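Local coordinates for hypothetical protein AGR_L_1239 (Agrobacterium tumefaciens str. C58, PDB 1VQS), which is of unknown function but belongs to the NIPSNAP family and has a ferredoxin-like fold that assembles with other copies of itself, at residues G25-Y30 with Y52-I57; L31-D36 with P93-L98; D73-R78 with N104-P109. All blocks are in the same frame, centred on the assembly; numbering follows the deposited sequence. Where two conformers were deposited one is given.

Contact 1 joins helix 27-46 to strand 48-55 and contact 3 joins helix 72-84 to strand 99-109, the two outermost strands of the chain's own sheet; their centres lie about 24 Å apart, on opposite sides of the chain's centre. Contact 2 shares helix 27-46 with contact 1, and the two meet where Tyr30 CD2 lies 3.8 Å from Ile95 CG2. Contacts 1 and 3 are buried, whereas contact 2 runs from a buried isoleucine to an exposed lysine. Their chemistry follows: contact 1 combines apolar packing with a tyrosine-tyrosine hydrogen bond, contact 2 is aliphatic, and contact 3 brings together two nitrogen donors, probably through acceptors outside its segments.

Contact 1 of 3, residues G25-Y30 with Y52-I57; sequences GAIPAY and YFFSEI
In this ferredoxin-like fold, the first beta-alpha-beta crossover leads from strand 14-22 through helix 27-46 to strand 48-55, and here Ile27 and Tyr30 of the helix meet Tyr52, Phe54 and Ser55 of the strand. Strand 62-69 lies between the two parallel strands, so the crossover is split, and Ile63 from that middle strand touches Tyr30, Tyr52 and Phe54. The backbones are nearest at Ile27 and Phe54, whose CA atoms are 7.5 Å apart.

At the start of the helix the contact is aliphatic against aromatic. Ile27, modelled in two conformers, sends CG2 to Phe54 CB at 4.0 Å in the conformer described, and the two side chains cross at about a right angle. The same methyl approaches the Phe54 ring obliquely. The backbone points Phe54 CB at Ile27; with CG between the backbone N and the carbonyl carbon (chi1 62°), the ring is carried on toward Leu31, one helical turn further on.

The edge of the sheet is continued by a second subunit, with which Phe53, Phe54, Ser55 and Ile57 pair antiparallel; Phe112 of that subunit meets Tyr52 edge-to-face.

The polar end of the contact is formed by two buried phenols. Their carbons come together at the ring edges, Tyr30 CE1 lying 4.1 Å from Tyr52 CE1, and each hydroxyl lies near the plane of the other ring. Tyr30 OH and Tyr52 OH share a hydrogen bond of 2.7 Å; the angle from Tyr30 CZ through Tyr30 OH to Tyr52 OH is 113°, and that from Tyr52 CZ through Tyr52 OH to Tyr30 OH is a more open 146°.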
loop_
_atom_site.group_PDB
_atom_site.type_symbol
_atom_site.label_atom_id
_atom_site.label_comp_id
_atom_site.label_asym_id
_atom_site.label_seq_id
_atom_site.Cartn_x
_atom_site.Cartn_y
_atom_site.Cartn_z
ATOM N N GLY B 25 15.963 13.552 1.037
ATOM C CA GLY B 25 16.759 14.748 0.844
ATOM C C GLY B 25 17.633 14.745 -0.388
ATOM O O GLY B 25 18.402 15.682 -0.601
ATOM N N ALA B 26 17.542 13.693 -1.198
ATOM C CA ALA B 26 18.419 13.537 -2.356
ATOM C C ALA B 26 18.002 14.270 -3.628
ATOM O O ALA B 26 18.749 14.245 -4.602
ATOM C CB ALA B 26 18.577 12.074 -2.667
ATOM N N ILE B 27 16.820 14.887 -3.664
ATOM C CA ILE B 27 16.361 15.521 -4.915
ATOM C C ILE B 27 17.375 16.514 -5.505
ATOM O O ILE B 27 17.722 16.404 -6.678
ATOM C CB ILE B 27 14.959 16.141 -4.794
ATOM C CG1 ILE B 27 13.875 15.052 -4.833
ATOM C CG2 ILE B 27 14.664 17.092 -5.988
ATOM C CD1 ILE B 27 12.458 15.586 -4.604
ATOM N N PRO B 28 17.872 17.461 -4.708
ATOM C CA PRO B 28 18.820 18.419 -5.318
ATOM C C PRO B 28 20.070 17.752 -5.898
ATOM O O PRO B 28 20.472 18.112 -7.019
ATOM C CB PRO B 28 19.172 19.370 -4.167
ATOM C CG PRO B 28 18.000 19.267 -3.216
ATOM C CD PRO B 28 17.554 17.818 -3.317
ATOM N N ALA B 29 20.674 16.806 -5.185
ATOM C CA ALA B 29 21.845 16.094 -5.734
ATOM C C ALA B 29 21.548 15.309 -6.996
ATOM O O ALA B 29 22.334 15.297 -7.959
ATOM C CB ALA B 29 22.470 15.191 -4.685
ATOM N N TYR B 30 20.396 14.652 -6.993
ATOM C CA TYR B 30 19.942 13.868 -8.128
ATOM C C TYR B 30 19.751 14.750 -9.353
ATOM O O TYR B 30 20.240 14.451 -10.455
ATOM C CB TYR B 30 18.645 13.131 -7.749
ATOM C CG TYR B 30 18.010 12.357 -8.859
ATOM C CD1 TYR B 30 17.141 12.985 -9.749
ATOM C CD2 TYR B 30 18.199 10.985 -9.003
ATOM C CE1 TYR B 30 16.536 12.280 -10.775
ATOM C CE2 TYR B 30 17.592 10.280 -10.042
ATOM C CZ TYR B 30 16.770 10.937 -10.928
ATOM O OH TYR B 30 16.159 10.247 -11.957
ATOM N N TYR B 52 9.783 16.023 -17.031
ATOM C CA TYR B 52 10.661 15.534 -15.985
ATOM C C TYR B 52 10.401 16.391 -14.754
ATOM O O TYR B 52 10.691 17.580 -14.763
ATOM C CB TYR B 52 12.113 15.637 -16.444
ATOM C CG TYR B 52 13.049 14.595 -15.820
ATOM C CD1 TYR B 52 13.344 14.605 -14.463
ATOM C CD2 TYR B 52 13.683 13.641 -16.616
ATOM C CE1 TYR B 52 14.210 13.650 -13.894
ATOM C CE2 TYR B 52 14.549 12.686 -16.055
ATOM C CZ TYR B 52 14.808 12.699 -14.690
ATOM O OH TYR B 52 15.683 11.771 -14.102
ATOM N N PHE B 53 9.877 15.779 -13.689
ATOM C CA PHE B 53 9.307 16.508 -12.553
ATOM C C PHE B 53 9.830 15.982 -11.229
ATOM O O PHE B 53 10.239 14.839 -11.115
ATOM C CB PHE B 53 7.777 16.377 -12.533
ATOM C CG PHE B 53 7.130 16.648 -13.868
ATOM C CD1 PHE B 53 6.971 17.935 -14.308
ATOM C CD2 PHE B 53 6.698 15.626 -14.693
ATOM C CE1 PHE B 53 6.380 18.213 -15.533
ATOM C CE2 PHE B 53 6.105 15.917 -15.949
ATOM C CZ PHE B 53 5.944 17.207 -16.341
ATOM N N PHE B 54 9.765 16.853 -10.237
ATOM C CA PHE B 54 10.076 16.488 -8.861
ATOM C C PHE B 54 8.976 16.973 -7.930
ATOM O O PHE B 54 8.227 17.883 -8.247
ATOM C CB PHE B 54 11.447 17.006 -8.408
ATOM C CG PHE B 54 11.591 18.481 -8.417
ATOM C CD1 PHE B 54 11.928 19.160 -9.582
ATOM C CD2 PHE B 54 11.430 19.204 -7.250
ATOM C CE1 PHE B 54 12.092 20.522 -9.565
ATOM C CE2 PHE B 54 11.577 20.573 -7.229
ATOM C CZ PHE B 54 11.902 21.230 -8.387
ATOM N N SER B 55 8.797 16.282 -6.805
ATOM C CA SER B 55 7.592 16.520 -6.020
ATOM C C SER B 55 7.654 17.775 -5.135
ATOM O O SER B 55 8.705 18.142 -4.624
ATOM C CB SER B 55 7.176 15.260 -5.235
ATOM O OG SER B 55 8.219 14.667 -4.496
ATOM N N GLU B 56 6.482 18.403 -4.969
ATOM C CA GLU B 56 6.241 19.556 -4.119
ATOM C C GLU B 56 5.150 19.299 -3.078
ATOM O O GLU B 56 5.345 19.590 -1.902
ATOM C CB GLU B 56 5.832 20.759 -4.979
ATOM C CG GLU B 56 5.456 22.018 -4.186
ATOM C CD GLU B 56 6.585 22.507 -3.265
ATOM O OE1 GLU B 56 7.766 22.333 -3.619
ATOM O OE2 GLU B 56 6.302 23.080 -2.186
ATOM N N ILE B 57 3.990 18.813 -3.510
ATOM C CA ILE B 57 2.921 18.387 -2.573
ATOM C C ILE B 57 2.441 16.994 -2.975
ATOM O O ILE B 57 2.036 16.769 -4.113
ATOM C CB ILE B 57 1.743 19.386 -2.497
ATOM C CG1 ILE B 57 2.227 20.763 -2.046
ATOM C CG2 ILE B 57 0.688 18.866 -1.510
ATOM C CD1 ILE B 57 1.296 21.915 -2.346
#

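Contact 2 of 3, residues L31-D36 with P93-L98; sequences LKVVED and PKIRDL
Val33 and Val34 of helix 27-46 press against Ile95, while Val33 also reaches Lys94, in the loop between helix 86-89 and strand 99-109. The buried side of the contact is carried by one methyl: Ile95 CG2 meets Val33 CG1 at 3.7 Å and Val34 CG2 at 4.0 Å. This methyl therefore bridges two successive helix residues; the Ile95 side chain as a whole runs obliquely to Val33 and at about a right angle to Val34. Val33 places CG1 between its backbone N and carbonyl carbon (chi1 77°), the branch that faces Ile95, and leaves CG2 to meet the lysine.

Toward solvent the distances stay as short, but the partner is an exposed lysine that touches along one flank, and its end takes no part. Lys94 lays only its aliphatic part on the valine, with Val33 CG2 3.8 Å from Lys94 CB and 3.7 Å from Lys94 CD. Beyond CD the chain bends at its last torsion (chi4 -94°), and NZ pairs instead with Glu37, later in the same helix, in a salt bridge. The lysine thus divides its length between apolar contact near the backbone and a charge pair at the exposed end. The nearest CA atoms, those of Val33 and Lys94, are 7.2 Å apart.

Phe91, earlier in the same loop, touches both valines, and Tyr30 one turn back in the helix packs on Ile95 and Leu98. Val34 also reaches Tyr52, so the loop, helix 27-46 and strand 48-55 close around a common apolar cluster, which Phe112 of a second subunit joins at Val34.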
loop_
_atom_site.group_PDB
_atom_site.type_symbol
_atom_site.label_atom_id
_atom_site.label_comp_id
_atom_site.label_asym_id
_atom_site.label_seq_id
_atom_site.Cartn_x
_atom_site.Cartn_y
_atom_site.Cartn_z
ATOM N N LEU B 31 19.011 15.836 -9.184
ATOM C CA LEU B 31 18.720 16.691 -10.336
ATOM C C LEU B 31 19.980 17.330 -10.892
ATOM O O LEU B 31 20.101 17.514 -12.114
ATOM C CB LEU B 31 17.713 17.767 -9.973
ATOM C CG LEU B 31 16.308 17.229 -9.703
ATOM C CD1 LEU B 31 15.457 18.389 -9.204
ATOM C CD2 LEU B 31 15.688 16.608 -10.940
ATOM N N LYS B 32 20.921 17.650 -10.008
ATOM C CA LYS B 32 22.175 18.256 -10.455
ATOM C C LYS B 32 22.942 17.312 -11.372
ATOM O O LYS B 32 23.331 17.682 -12.471
ATOM C CB LYS B 32 23.036 18.678 -9.273
ATOM C CG LYS B 32 24.388 19.262 -9.702
ATOM C CD LYS B 32 25.317 19.494 -8.512
ATOM C CE LYS B 32 24.877 20.675 -7.646
ATOM N NZ LYS B 32 25.244 21.993 -8.250
ATOM N N VAL B 33 23.162 16.089 -10.908
ATOM C CA VAL B 33 23.989 15.157 -11.665
ATOM C C VAL B 33 23.261 14.657 -12.925
ATOM O O VAL B 33 23.878 14.455 -13.965
ATOM C CB VAL B 33 24.515 14.010 -10.767
ATOM C CG1 VAL B 33 23.440 12.988 -10.495
ATOM C CG2 VAL B 33 25.737 13.344 -11.396
ATOM N N VAL B 34 21.951 14.498 -12.867
ATOM C CA VAL B 34 21.198 14.179 -14.089
ATOM C C VAL B 34 21.343 15.296 -15.128
ATOM O O VAL B 34 21.687 15.040 -16.297
ATOM C CB VAL B 34 19.704 13.864 -13.808
ATOM C CG1 VAL B 34 18.937 13.708 -15.128
ATOM C CG2 VAL B 34 19.570 12.570 -12.989
ATOM N N GLU B 35 21.136 16.544 -14.711
ATOM C CA GLU B 35 21.331 17.648 -15.640
ATOM C C GLU B 35 22.729 17.643 -16.252
ATOM O O GLU B 35 22.881 17.754 -17.472
ATOM C CB GLU B 35 21.095 19.005 -14.976
ATOM C CG GLU B 35 21.354 20.150 -15.941
ATOM C CD GLU B 35 20.811 21.464 -15.501
ATOM O OE1 GLU B 35 20.286 21.562 -14.401
ATOM O OE2 GLU B 35 20.908 22.419 -16.313
ATOM N N ASP B 36 23.749 17.558 -15.406
ATOM C CA ASP B 36 25.103 17.837 -15.839
ATOM C C ASP B 36 25.716 16.662 -16.581
ATOM O O ASP B 36 26.549 16.856 -17.487
ATOM C CB ASP B 36 25.966 18.184 -14.636
ATOM C CG ASP B 36 25.660 19.545 -14.058
ATOM O OD1 ASP B 36 24.898 20.333 -14.670
ATOM O OD2 ASP B 36 26.213 19.834 -12.974
ATOM N N PRO B 93 25.974 4.808 -11.654
ATOM C CA PRO B 93 26.370 4.783 -10.235
ATOM C C PRO B 93 26.080 6.081 -9.504
ATOM O O PRO B 93 25.969 6.082 -8.266
ATOM C CB PRO B 93 27.885 4.526 -10.289
ATOM C CG PRO B 93 28.068 3.773 -11.582
ATOM C CD PRO B 93 27.089 4.406 -12.537
ATOM N N LYS B 94 25.966 7.181 -10.241
ATOM C CA LYS B 94 25.762 8.495 -9.632
ATOM C C LYS B 94 24.307 8.725 -9.194
ATOM O O LYS B 94 24.034 9.670 -8.430
ATOM C CB LYS B 94 26.184 9.607 -10.594
ATOM C CG LYS B 94 27.599 9.455 -11.127
ATOM C CD LYS B 94 27.858 10.416 -12.249
ATOM C CE LYS B 94 29.186 10.125 -12.898
ATOM N NZ LYS B 94 30.230 10.956 -12.287
ATOM N N ILE B 95 23.380 7.899 -9.694
ATOM C CA ILE B 95 22.013 7.978 -9.223
ATOM C C ILE B 95 21.443 6.688 -8.649
ATOM O O ILE B 95 20.419 6.710 -7.991
ATOM C CB ILE B 95 21.036 8.495 -10.310
ATOM C CG1 ILE B 95 20.981 7.576 -11.546
ATOM C CG2 ILE B 95 21.413 9.897 -10.694
ATOM C CD1 ILE B 95 19.842 7.888 -12.482
ATOM N N ARG B 96 22.067 5.542 -8.874
ATOM C CA ARG B 96 21.367 4.319 -8.525
ATOM C C ARG B 96 21.225 4.082 -7.021
ATOM O O ARG B 96 20.373 3.263 -6.608
ATOM C CB ARG B 96 21.986 3.122 -9.208
ATOM C CG ARG B 96 23.305 2.802 -8.733
ATOM C CD ARG B 96 23.765 1.467 -9.312
ATOM N NE ARG B 96 25.167 1.254 -9.022
ATOM C CZ ARG B 96 26.009 0.616 -9.834
ATOM N NH1 ARG B 96 25.565 0.133 -10.977
ATOM N NH2 ARG B 96 27.281 0.477 -9.491
ATOM N N ASP B 97 22.047 4.749 -6.208
ATOM C CA ASP B 97 21.899 4.712 -4.743
ATOM C C ASP B 97 21.084 5.878 -4.218
ATOM O O ASP B 97 20.671 5.864 -3.046
ATOM C CB ASP B 97 23.254 4.640 -4.046
ATOM C CG ASP B 97 24.081 3.462 -4.492
ATOM O OD1 ASP B 97 23.511 2.434 -4.920
ATOM O OD2 ASP B 97 25.334 3.582 -4.451
ATOM N N LEU B 98 20.820 6.873 -5.070
ATOM C CA LEU B 98 19.915 7.955 -4.712
ATOM C C LEU B 98 18.482 7.497 -4.873
ATOM O O LEU B 98 17.593 7.978 -4.171
ATOM C CB LEU B 98 20.170 9.183 -5.565
ATOM C CG LEU B 98 21.588 9.786 -5.462
ATOM C CD1 LEU B 98 21.666 11.066 -6.258
ATOM C CD2 LEU B 98 21.989 10.047 -4.043
#

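Contact 3 of 3, residues D73-R78 with N104-P109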
loop_
_atom_site.group_PDB
_atom_site.type_symbol
_atom_site.label_atom_id
_atom_site.label_comp_id
_atom_site.label_asym_id
_atom_site.label_seq_id
_atom_site.Cartn_x
_atom_site.Cartn_y
_atom_site.Cartn_z
ATOM N N ASP B 73 7.912 -2.188 -29.191
ATOM C CA ASP B 73 9.119 -2.869 -29.679
ATOM C C ASP B 73 10.244 -1.859 -29.912
ATOM O O ASP B 73 11.423 -2.150 -29.651
ATOM C CB ASP B 73 8.863 -3.713 -30.925
ATOM C CG ASP B 73 7.992 -4.955 -30.630
ATOM O OD1 ASP B 73 7.535 -5.096 -29.496
ATOM O OD2 ASP B 73 7.764 -5.751 -31.555
ATOM N N ASP B 74 9.892 -0.666 -30.389
ATOM C CA ASP B 74 10.887 0.382 -30.547
ATOM C C ASP B 74 11.400 0.835 -29.186
ATOM O O ASP B 74 12.610 1.031 -28.994
ATOM C CB ASP B 74 10.350 1.568 -31.350
ATOM C CG ASP B 74 11.457 2.558 -31.725
ATOM O OD1 ASP B 74 12.474 2.149 -32.311
ATOM O OD2 ASP B 74 11.309 3.729 -31.394
ATOM N N ARG B 75 10.502 0.988 -28.218
ATOM C CA ARG B 75 10.958 1.277 -26.856
ATOM C C ARG B 75 11.992 0.249 -26.408
ATOM O O ARG B 75 13.008 0.573 -25.821
ATOM C CB ARG B 75 9.780 1.264 -25.872
ATOM C CG ARG B 75 10.187 1.311 -24.408
ATOM C CD ARG B 75 8.958 1.194 -23.494
ATOM N NE ARG B 75 9.446 1.272 -22.126
ATOM C CZ ARG B 75 10.023 0.278 -21.461
ATOM N NH1 ARG B 75 10.068 -0.941 -21.976
ATOM N NH2 ARG B 75 10.515 0.499 -20.255
ATOM N N ALA B 76 11.677 -1.018 -26.636
ATOM C CA ALA B 76 12.574 -2.079 -26.180
ATOM C C ALA B 76 13.966 -1.969 -26.814
ATOM O O ALA B 76 14.983 -2.124 -26.143
ATOM C CB ALA B 76 11.968 -3.427 -26.474
ATOM N N GLU B 77 14.003 -1.680 -28.098
ATOM C CA GLU B 77 15.270 -1.593 -28.815
ATOM C C GLU B 77 16.077 -0.399 -28.289
ATOM O O GLU B 77 17.296 -0.484 -28.097
ATOM C CB GLU B 77 14.980 -1.448 -30.288
ATOM C CG GLU B 77 14.380 -2.734 -30.866
ATOM C CD GLU B 77 13.689 -2.547 -32.194
ATOM O OE1 GLU B 77 13.930 -1.511 -32.851
ATOM O OE2 GLU B 77 12.907 -3.458 -32.581
ATOM N N ARG B 78 15.372 0.705 -28.027
ATOM C CA ARG B 78 16.012 1.919 -27.485
ATOM C C ARG B 78 16.580 1.686 -26.095
ATOM O O ARG B 78 17.711 2.111 -25.793
ATOM C CB ARG B 78 15.031 3.111 -27.504
ATOM C CG ARG B 78 14.727 3.646 -28.883
ATOM C CD ARG B 78 13.603 4.632 -28.850
ATOM N NE ARG B 78 13.362 5.274 -30.144
ATOM C CZ ARG B 78 14.023 6.337 -30.605
ATOM N NH1 ARG B 78 14.988 6.896 -29.891
ATOM N NH2 ARG B 78 13.726 6.832 -31.791
ATOM N N ASN B 104 7.441 1.653 -13.294
ATOM C CA ASN B 104 7.020 2.252 -14.539
ATOM C C ASN B 104 5.685 1.691 -14.978
ATOM O O ASN B 104 5.273 0.626 -14.532
ATOM C CB ASN B 104 8.091 2.130 -15.635
ATOM C CG ASN B 104 8.468 0.705 -15.992
ATOM O OD1 ASN B 104 8.248 -0.234 -15.232
ATOM N ND2 ASN B 104 9.057 0.544 -17.191
ATOM N N LYS B 105 5.045 2.428 -15.851
ATOM C CA LYS B 105 3.774 2.003 -16.451
ATOM C C LYS B 105 3.720 2.583 -17.846
ATOM O O LYS B 105 4.340 3.615 -18.143
ATOM C CB LYS B 105 2.548 2.454 -15.615
ATOM C CG LYS B 105 2.451 3.927 -15.307
ATOM C CD LYS B 105 1.379 4.215 -14.249
ATOM C CE LYS B 105 1.256 5.685 -13.903
ATOM N NZ LYS B 105 0.325 5.832 -12.700
ATOM N N ILE B 106 2.984 1.883 -18.706
ATOM C CA ILE B 106 2.673 2.341 -20.063
ATOM C C ILE B 106 1.206 2.752 -20.135
ATOM O O ILE B 106 0.342 1.992 -19.737
ATOM C CB ILE B 106 2.954 1.262 -21.120
ATOM C CG1 ILE B 106 4.435 0.859 -21.072
ATOM C CG2 ILE B 106 2.502 1.720 -22.533
ATOM C CD1 ILE B 106 5.403 1.877 -21.569
HETATM N N MSE B 107 0.948 3.959 -20.644
HETATM C CA MSE B 107 -0.389 4.488 -20.786
HETATM C C MSE B 107 -0.582 4.983 -22.231
HETATM O O MSE B 107 0.401 5.218 -22.963
HETATM C CB MSE B 107 -0.628 5.556 -19.687
HETATM C CG MSE B 107 -0.380 5.023 -18.138
HETATM SE SE MSE B 107 -0.970 6.368 -17.036
HETATM C CE MSE B 107 -2.817 5.986 -17.069
ATOM N N LYS B 108 -1.836 5.069 -22.649
ATOM C CA LYS B 108 -2.195 5.560 -23.973
ATOM C C LYS B 108 -2.896 6.887 -23.789
ATOM O O LYS B 108 -3.508 7.121 -22.759
ATOM C CB LYS B 108 -3.141 4.592 -24.669
ATOM C CG LYS B 108 -2.520 3.297 -25.129
ATOM C CD LYS B 108 -3.502 2.606 -26.080
ATOM C CE LYS B 108 -3.037 1.236 -26.467
ATOM N NZ LYS B 108 -4.042 0.620 -27.366
ATOM N N PRO B 109 -2.769 7.777 -24.773
ATOM C CA PRO B 109 -3.461 9.074 -24.723
ATOM C C PRO B 109 -4.947 8.969 -25.063
ATOM O O PRO B 109 -5.343 8.283 -26.037
ATOM C CB PRO B 109 -2.756 9.885 -25.802
ATOM C CG PRO B 109 -2.284 8.841 -26.786
ATOM C CD PRO B 109 -1.942 7.620 -25.982
#
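Arg75 of helix 72-84 reaches across to Asn104 and Ile106 on strand 99-109. The distance to be spanned is large, 10.8 Å between the CA atoms of Arg75 and Ile106, and the arginine bridges it with CG anti to the backbone N (chi1 170°) and an extended chain from CG to NE.

Along the strand, Asn104 comes first. Its ND2 lies 3.4 Å from Arg75 NH2, two donors that cannot bond each other, with the amide and guanidinium planes 50° apart. Shared acceptors probably hold the two groups this close: Glu16 takes Arg75 NE on one carboxylate oxygen and Asn104 ND2 on the other, while Glu56 of a fifth subunit accepts Arg75 NH1 on its carboxylate and Asn104 ND2 on its backbone O, and Gly58 N of that subunit donates to Asn104 OD1. Lys105 turns from the helix toward a second subunit, where its NZ forms a salt bridge with Glu62 and with which Ile106 to Pro109 pair antiparallel. Ile106 faces the helix again; its CD1 is 4.1 Å from Arg75 CD and approaches the guanidinium obliquely.

Strand 14-22 flanks strand 99-109 within the chain, supplying Glu16 beneath helix 72-84, and Phe69 of strand 62-69 packs on Arg75 from the same sheet.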